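Local structure of uncharacterized protein BF1531 (3SLR) at residues 22-31 against 75-85; 311-319 against 340-351. The protein is of unknown function but may hydrolyse ester bonds, its N-terminal part pairing an SGNH-hydrolase-like domain with a magnesium-binding phosphatase-like domain. One frame throughout, in Å; residues are numbered along the deposited sequence.

Interaction 1. Residues 22-31 against 75-85; sequences KLKVALLGDT and FEPDYTIIFHS
Lys24 lays its CE over one face of the Phe75 ring, the two side chains running past each other in opposite directions, while the backbone N of Val25 lies in the ring plane at the edge. Phe75 holds CG trans to its own N (chi1 179°), which sends the ring back over the strand, where CZ meets Lys24 CB at 3.7 Å. The Tyr79 ring takes Leu23 CD2 at its edge; its hydroxyl is hydrogen-bonded to Gln218. Water 2 sits over the centre of the Phe83 ring, and the His84 ring, hydrogen-bonded to Tyr125 and Glu62, has Asp30 OD2 at its edge, 3.5 Å from CD2, and Ile82 CG2 above one face, toward the rim. Between these rings the strands pair in parallel, Ala26 N giving to Tyr79 O (2.8 Å) and Ala26 O receiving Ile81 N (2.7 Å). Val25 CG1 meets Ile81 CD1 at 3.5 Å on the face that also carries Leu27 and packs on helix 203-217; Ala26, Leu28 and Ile82 line the other. At the start, Asp78 OD2 takes Lys24 N on its anti side (2.7 Å), and Lys24 O accepts from both Asp78 N and Tyr79 N. At the far end Asp30 OD1 receives Ser85 OG (3.0 Å) and Ser85 N (3.1 Å) from opposite faces of its carboxylate plane, tying the two loops together and holding the Ser85 that N-caps helix 86-94. These neighbouring strands belong to a five-stranded parallel sheet, order 2-1-3-4-5, consistent with the α/β fold of the SGNH-hydrolase clan, with Asp30 just past the first strand.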
# COMPACT_ATOMS: atom_id res chain seq x y z
N LYS A 22 -2.20 10.34 20.35
CA LYS A 22 -3.26 9.34 20.47
C LYS A 22 -4.28 9.40 19.33
O LYS A 22 -4.67 10.49 18.90
CB LYS A 22 -3.97 9.52 21.82
CG LYS A 22 -4.48 8.23 22.44
CD LYS A 22 -6.01 8.10 22.36
CE LYS A 22 -6.72 9.14 23.22
NZ LYS A 22 -7.51 10.12 22.40
N LEU A 23 -4.70 8.24 18.84
CA LEU A 23 -5.77 8.18 17.84
C LEU A 23 -6.77 7.12 18.27
O LEU A 23 -6.38 6.04 18.71
CB LEU A 23 -5.21 7.81 16.45
CG LEU A 23 -4.32 8.82 15.74
CD1 LEU A 23 -3.75 8.21 14.47
CD2 LEU A 23 -5.15 10.05 15.42
N LYS A 24 -8.06 7.44 18.16
CA LYS A 24 -9.10 6.48 18.50
C LYS A 24 -9.55 5.78 17.22
O LYS A 24 -10.07 6.42 16.31
CB LYS A 24 -10.27 7.17 19.19
CG LYS A 24 -9.91 7.66 20.59
CD LYS A 24 -10.77 8.84 21.02
CE LYS A 24 -12.20 8.45 21.22
NZ LYS A 24 -13.04 9.63 21.57
N VAL A 25 -9.36 4.46 17.18
CA VAL A 25 -9.67 3.65 16.01
C VAL A 25 -10.73 2.60 16.36
O VAL A 25 -10.53 1.78 17.26
CB VAL A 25 -8.42 2.94 15.48
CG1 VAL A 25 -8.76 2.03 14.28
CG2 VAL A 25 -7.34 3.95 15.11
N ALA A 26 -11.86 2.65 15.66
CA ALA A 26 -12.88 1.60 15.79
C ALA A 26 -12.69 0.56 14.68
O ALA A 26 -12.42 0.91 13.53
CB ALA A 26 -14.27 2.20 15.72
N LEU A 27 -12.83 -0.71 15.03
CA LEU A 27 -12.74 -1.78 14.05
C LEU A 27 -13.98 -2.66 14.17
O LEU A 27 -14.30 -3.16 15.25
CB LEU A 27 -11.49 -2.61 14.29
CG LEU A 27 -11.34 -3.89 13.47
CD1 LEU A 27 -11.19 -3.58 11.97
CD2 LEU A 27 -10.14 -4.69 13.99
N LEU A 28 -14.69 -2.83 13.05
CA LEU A 28 -15.90 -3.64 13.03
C LEU A 28 -15.85 -4.57 11.82
O LEU A 28 -15.65 -4.12 10.69
CB LEU A 28 -17.14 -2.75 12.94
CG LEU A 28 -17.26 -1.59 13.94
CD1 LEU A 28 -16.55 -0.36 13.41
CD2 LEU A 28 -18.72 -1.27 14.21
N GLY A 29 -16.04 -5.87 12.05
CA GLY A 29 -15.94 -6.83 10.96
C GLY A 29 -16.96 -7.94 11.06
O GLY A 29 -17.60 -8.11 12.10
N ASP A 30 -17.13 -8.69 9.97
CA ASP A 30 -18.05 -9.84 9.98
C ASP A 30 -17.33 -11.18 10.07
O ASP A 30 -17.94 -12.25 9.92
CB ASP A 30 -19.05 -9.79 8.80
CG ASP A 30 -18.38 -9.80 7.42
OD1 ASP A 30 -17.23 -10.24 7.28
OD2 ASP A 30 -19.05 -9.37 6.46
N THR A 31 -16.03 -11.13 10.32
CA THR A 31 -15.27 -12.32 10.71
C THR A 31 -14.57 -12.00 12.03
O THR A 31 -14.72 -10.90 12.55
CB THR A 31 -14.25 -12.76 9.63
OG1 THR A 31 -13.31 -11.70 9.35
CG2 THR A 31 -14.99 -13.16 8.35
N PHE A 75 -18.07 5.74 21.45
CA PHE A 75 -16.61 5.70 21.41
C PHE A 75 -16.01 6.93 20.70
O PHE A 75 -14.88 7.31 20.98
CB PHE A 75 -16.13 4.41 20.71
CG PHE A 75 -14.64 4.28 20.61
CD1 PHE A 75 -13.85 4.19 21.75
CD2 PHE A 75 -14.01 4.24 19.36
CE1 PHE A 75 -12.47 4.08 21.65
CE2 PHE A 75 -12.63 4.12 19.26
CZ PHE A 75 -11.86 4.04 20.40
N GLU A 76 -16.78 7.53 19.80
CA GLU A 76 -16.35 8.71 19.04
C GLU A 76 -14.98 8.53 18.38
O GLU A 76 -14.02 9.24 18.69
CB GLU A 76 -16.35 9.96 19.93
CG GLU A 76 -17.74 10.34 20.43
CD GLU A 76 -17.72 11.52 21.39
OE1 GLU A 76 -16.63 11.89 21.87
OE2 GLU A 76 -18.80 12.08 21.68
N PRO A 77 -14.88 7.57 17.45
CA PRO A 77 -13.58 7.26 16.87
C PRO A 77 -13.06 8.36 15.94
O PRO A 77 -13.84 9.09 15.32
CB PRO A 77 -13.85 5.97 16.08
CG PRO A 77 -15.32 6.06 15.72
CD PRO A 77 -15.96 6.71 16.93
N ASP A 78 -11.74 8.45 15.85
CA ASP A 78 -11.07 9.27 14.84
C ASP A 78 -11.06 8.54 13.49
O ASP A 78 -11.18 9.17 12.44
CB ASP A 78 -9.64 9.56 15.27
CG ASP A 78 -9.58 10.38 16.54
OD1 ASP A 78 -10.24 11.44 16.58
OD2 ASP A 78 -8.87 9.97 17.48
N TYR A 79 -10.93 7.22 13.54
CA TYR A 79 -11.01 6.38 12.34
C TYR A 79 -11.93 5.21 12.59
O TYR A 79 -11.97 4.67 13.69
CB TYR A 79 -9.62 5.86 11.95
CG TYR A 79 -8.71 6.96 11.49
CD1 TYR A 79 -7.96 7.69 12.40
CD2 TYR A 79 -8.61 7.30 10.14
CE1 TYR A 79 -7.12 8.72 11.98
CE2 TYR A 79 -7.79 8.32 9.72
CZ TYR A 79 -7.05 9.02 10.64
OH TYR A 79 -6.22 10.05 10.21
N THR A 80 -12.68 4.83 11.56
CA THR A 80 -13.58 3.68 11.62
C THR A 80 -13.18 2.71 10.51
O THR A 80 -13.29 3.03 9.33
CB THR A 80 -15.05 4.10 11.44
OG1 THR A 80 -15.46 4.90 12.56
CG2 THR A 80 -15.97 2.88 11.35
N ILE A 81 -12.69 1.55 10.89
CA ILE A 81 -12.28 0.54 9.93
C ILE A 81 -13.36 -0.52 9.86
O ILE A 81 -13.72 -1.13 10.87
CB ILE A 81 -10.95 -0.12 10.36
CG1 ILE A 81 -9.86 0.93 10.53
CG2 ILE A 81 -10.54 -1.21 9.35
CD1 ILE A 81 -8.62 0.39 11.19
N ILE A 82 -13.91 -0.71 8.66
CA ILE A 82 -14.93 -1.73 8.44
C ILE A 82 -14.32 -2.87 7.62
O ILE A 82 -13.73 -2.63 6.55
CB ILE A 82 -16.13 -1.18 7.64
CG1 ILE A 82 -16.68 0.10 8.29
CG2 ILE A 82 -17.22 -2.25 7.46
CD1 ILE A 82 -17.35 -0.10 9.63
N PHE A 83 -14.48 -4.09 8.11
CA PHE A 83 -14.02 -5.26 7.38
C PHE A 83 -15.20 -6.18 7.06
O PHE A 83 -15.55 -7.05 7.85
CB PHE A 83 -12.97 -6.02 8.21
CG PHE A 83 -12.31 -7.15 7.47
CD1 PHE A 83 -12.46 -7.29 6.09
CD2 PHE A 83 -11.53 -8.07 8.15
CE1 PHE A 83 -11.84 -8.34 5.41
CE2 PHE A 83 -10.90 -9.11 7.50
CZ PHE A 83 -11.05 -9.25 6.11
N HIS A 84 -15.84 -5.92 5.92
CA HIS A 84 -16.81 -6.84 5.33
C HIS A 84 -16.03 -7.80 4.42
O HIS A 84 -15.40 -7.36 3.46
CB HIS A 84 -17.79 -6.07 4.44
CG HIS A 84 -18.96 -5.48 5.17
ND1 HIS A 84 -19.47 -4.24 4.87
CD2 HIS A 84 -19.75 -5.99 6.15
CE1 HIS A 84 -20.51 -3.99 5.64
NE2 HIS A 84 -20.70 -5.04 6.43
N SER A 85 -16.10 -9.09 4.69
CA SER A 85 -15.32 -10.06 3.93
C SER A 85 -16.06 -10.55 2.70
O SER A 85 -17.29 -10.68 2.69
CB SER A 85 -14.94 -11.26 4.80
OG SER A 85 -16.10 -11.98 5.18
O HOH W 1 -19.30 -9.10 3.77
O HOH W 2 -14.54 -9.84 7.93

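Interaction 2. Residues 311-319 against 340-351; sequences ENKADNIRT and ERNMVREHVPGV
The Lys313 side chain crosses that of Glu340 at about a right angle. From CB, which touches Val344 CG2 at 4.1 Å, the chain runs extended: CG and CD each lie 3.6 Å from Glu340 OE1, and CE passes OE2 at 3.8 Å. NZ goes beyond Glu340 to a salt bridge with Asp335, a hydrogen bond to Cys278 O and a weak one to the magnesium ligand Asp228. Glu340, bent at chi2 (-70°), turns OE2 to Lys280, while water 3 joins its OE1 to Lys313 N. One residue on, Ala314 CB fits against the selenium of selenomethionine Met343 (3.7 Å) and Val348 CG2, and Ile317 CD1 meets Val344 CG1 tip to tip at 3.6 Å. In one of two deposited conformers, Arg318 NH2 gives a bent bond to His347 O (3.1 Å) from above the carbonyl plane, a link that is therefore doubtful. The segments 313-319 and 340-347 cross at -57°, packed through small and branched side chains. Lysine methylenes thus shield part of the Glu340 carboxylate, while the Lys313 side chain comes within about 4 Å (nearest atoms) of a magnesium ion; its ammonium would probably offset the surrounding acidic charge, consistent with the lysine near the metal site in HAD-type phosphatases.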
# COMPACT_ATOMS: atom_id res chain seq x y z
N GLU A 311 31.71 11.50 -3.44
CA GLU A 311 31.51 11.62 -2.00
C GLU A 311 30.50 10.61 -1.46
O GLU A 311 29.68 10.08 -2.22
CB GLU A 311 31.07 13.05 -1.66
CG GLU A 311 32.21 14.04 -1.73
CD GLU A 311 33.32 13.67 -0.75
OE1 GLU A 311 33.13 13.89 0.47
OE2 GLU A 311 34.36 13.14 -1.19
N ASN A 312 30.56 10.34 -0.17
CA ASN A 312 29.65 9.38 0.45
C ASN A 312 28.20 9.82 0.24
O ASN A 312 27.89 11.01 0.20
CB ASN A 312 29.96 9.20 1.94
CG ASN A 312 29.49 10.37 2.78
OD1 ASN A 312 28.32 10.44 3.17
ND2 ASN A 312 30.40 11.29 3.08
N LYS A 313 27.31 8.85 0.07
CA LYS A 313 25.93 9.18 -0.28
C LYS A 313 25.16 9.84 0.88
O LYS A 313 24.24 10.62 0.65
CB LYS A 313 25.22 7.95 -0.83
CG LYS A 313 25.86 7.47 -2.12
CD LYS A 313 24.98 6.50 -2.87
CE LYS A 313 25.57 6.18 -4.22
NZ LYS A 313 24.56 5.62 -5.15
N ALA A 314 25.56 9.54 2.11
CA ALA A 314 24.91 10.18 3.27
C ALA A 314 25.00 11.70 3.17
O ALA A 314 23.99 12.39 3.29
CB ALA A 314 25.53 9.69 4.57
N ASP A 315 26.21 12.22 2.93
CA ASP A 315 26.41 13.66 2.78
C ASP A 315 25.60 14.19 1.60
O ASP A 315 24.97 15.25 1.69
CB ASP A 315 27.89 14.00 2.57
CG ASP A 315 28.72 13.88 3.84
OD1 ASP A 315 28.15 13.77 4.94
OD2 ASP A 315 29.97 13.91 3.73
N ASN A 316 25.62 13.45 0.50
CA ASN A 316 24.88 13.86 -0.69
C ASN A 316 23.38 13.93 -0.45
O ASN A 316 22.71 14.85 -0.93
CB ASN A 316 25.22 12.95 -1.88
CG ASN A 316 26.59 13.25 -2.48
OD1 ASN A 316 27.10 14.36 -2.34
ND2 ASN A 316 27.18 12.26 -3.15
N ILE A 317 22.84 12.99 0.30
CA ILE A 317 21.42 13.03 0.63
C ILE A 317 21.06 14.22 1.53
O ILE A 317 19.99 14.82 1.39
CB ILE A 317 20.93 11.70 1.21
CG1 ILE A 317 20.97 10.63 0.11
CG2 ILE A 317 19.51 11.84 1.78
CD1 ILE A 317 20.71 9.22 0.61
N ARG A 318 21.96 14.59 2.43
CA ARG A 318 21.75 15.81 3.20
C ARG A 318 21.68 17.01 2.26
O ARG A 318 20.82 17.88 2.42
CB ARG A 318 22.82 15.98 4.27
CG ARG A 318 22.86 14.83 5.26
CD ARG A 318 23.84 15.06 6.40
NE ARG A 318 24.03 13.83 7.15
CZ ARG A 318 25.04 12.99 6.98
NH1 ARG A 318 25.98 13.25 6.09
NH2 ARG A 318 25.12 11.88 7.71
N THR A 319 22.56 17.04 1.27
CA THR A 319 22.56 18.12 0.29
C THR A 319 21.21 18.19 -0.43
O THR A 319 20.60 19.25 -0.56
CB THR A 319 23.71 17.97 -0.72
OG1 THR A 319 24.96 18.11 -0.03
CG2 THR A 319 23.62 19.03 -1.81
N GLU A 340 25.95 0.65 0.19
CA GLU A 340 25.37 1.99 0.06
C GLU A 340 24.06 2.08 0.85
O GLU A 340 23.85 3.05 1.60
CB GLU A 340 25.12 2.35 -1.41
CG GLU A 340 26.37 2.43 -2.31
CD GLU A 340 27.27 3.64 -2.00
OE1 GLU A 340 27.05 4.29 -0.96
OE2 GLU A 340 28.20 3.92 -2.79
N ARG A 341 23.19 1.09 0.70
CA ARG A 341 21.94 1.06 1.45
C ARG A 341 22.19 1.12 2.95
O ARG A 341 21.57 1.91 3.65
CB ARG A 341 21.13 -0.19 1.13
CG ARG A 341 20.69 -0.29 -0.31
CD ARG A 341 19.56 -1.30 -0.45
NE ARG A 341 19.99 -2.67 -0.17
CZ ARG A 341 20.32 -3.56 -1.12
NH1 ARG A 341 20.29 -3.21 -2.39
NH2 ARG A 341 20.68 -4.79 -0.78
N ASN A 342 23.09 0.27 3.42
CA ASN A 342 23.36 0.15 4.85
C ASN A 342 23.96 1.41 5.45
O ASN A 342 23.61 1.81 6.57
CB ASN A 342 24.27 -1.05 5.13
CG ASN A 342 23.55 -2.38 4.96
OD1 ASN A 342 22.37 -2.42 4.64
ND2 ASN A 342 24.27 -3.48 5.17
N MSE A 343 24.83 2.07 4.71
CA MSE A 343 25.41 3.30 5.22
C MSE A 343 24.38 4.45 5.25
O MSE A 343 24.35 5.22 6.21
CB MSE A 343 26.70 3.66 4.49
CG MSE A 343 26.54 4.57 3.31
SE MSE A 343 26.96 6.41 3.80
CE MSE A 343 28.69 6.14 4.66
N VAL A 344 23.52 4.55 4.23
CA VAL A 344 22.48 5.57 4.29
C VAL A 344 21.51 5.29 5.45
O VAL A 344 21.07 6.20 6.14
CB VAL A 344 21.73 5.73 2.94
CG1 VAL A 344 20.49 6.61 3.10
CG2 VAL A 344 22.65 6.32 1.88
N ARG A 345 21.20 4.01 5.67
CA ARG A 345 20.33 3.63 6.78
C ARG A 345 20.88 4.08 8.12
O ARG A 345 20.15 4.62 8.96
CB ARG A 345 20.16 2.12 6.85
CG ARG A 345 19.25 1.58 5.81
CD ARG A 345 18.65 0.27 6.27
NE ARG A 345 18.02 -0.40 5.15
CZ ARG A 345 18.63 -1.27 4.36
NH1 ARG A 345 19.89 -1.60 4.61
NH2 ARG A 345 17.99 -1.83 3.35
N GLU A 346 22.17 3.84 8.33
CA GLU A 346 22.79 4.14 9.61
C GLU A 346 23.03 5.63 9.79
O GLU A 346 22.87 6.16 10.89
CB GLU A 346 24.14 3.43 9.75
CG GLU A 346 24.11 1.94 9.52
CD GLU A 346 25.50 1.34 9.58
OE1 GLU A 346 26.36 1.89 10.31
OE2 GLU A 346 25.75 0.32 8.89
N HIS A 347 23.41 6.31 8.72
CA HIS A 347 23.89 7.68 8.83
C HIS A 347 22.83 8.74 8.57
O HIS A 347 23.01 9.90 8.93
CB HIS A 347 25.13 7.90 7.96
CG HIS A 347 26.34 7.18 8.48
ND1 HIS A 347 26.92 6.12 7.82
CD2 HIS A 347 27.05 7.34 9.63
CE1 HIS A 347 27.95 5.68 8.52
NE2 HIS A 347 28.04 6.39 9.62
N VAL A 348 21.73 8.36 7.94
CA VAL A 348 20.64 9.31 7.74
C VAL A 348 19.33 8.71 8.23
O VAL A 348 18.48 8.31 7.43
CB VAL A 348 20.50 9.73 6.27
CG1 VAL A 348 19.72 11.03 6.16
CG2 VAL A 348 21.87 9.86 5.60
N PRO A 349 19.15 8.60 9.56
CA PRO A 349 17.90 8.02 10.07
C PRO A 349 16.68 8.74 9.51
O PRO A 349 16.72 9.95 9.34
CB PRO A 349 17.99 8.26 11.58
CG PRO A 349 19.44 8.34 11.86
CD PRO A 349 20.09 8.95 10.64
N GLY A 350 15.62 8.00 9.22
CA GLY A 350 14.41 8.62 8.70
C GLY A 350 14.19 8.29 7.24
O GLY A 350 13.06 8.09 6.81
N VAL A 351 15.27 8.26 6.47
CA VAL A 351 15.17 7.87 5.08
C VAL A 351 14.82 6.39 4.99
O VAL A 351 15.43 5.55 5.66
CB VAL A 351 16.47 8.17 4.30
CG1 VAL A 351 16.33 7.77 2.85
CG2 VAL A 351 16.82 9.64 4.41
O HOH W 3 28.50 6.29 0.26

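How the interactions relate
Interaction 1 and interaction 2 share no element: they lie in different domains, centres about 38 Å apart and nearest atoms about 18 Å apart. The 22-31 and 75-85 pair is the more deeply buried, two adjoining strands inside the N-terminal sheet, joined chiefly by regular backbone hydrogen bonds. The 311-319 and 340-351 pair is partly buried and joins two helices packed beside the four-stranded sheet of the phosphatase-like domain; side chains do nearly all the work there, with a single direct hydrogen bond across it, from one of two conformers of an arginine, and less than half the buried surface. Interaction 1 lies away from the annotated sites, whereas interaction 2 borders the magnesium site through its lysine.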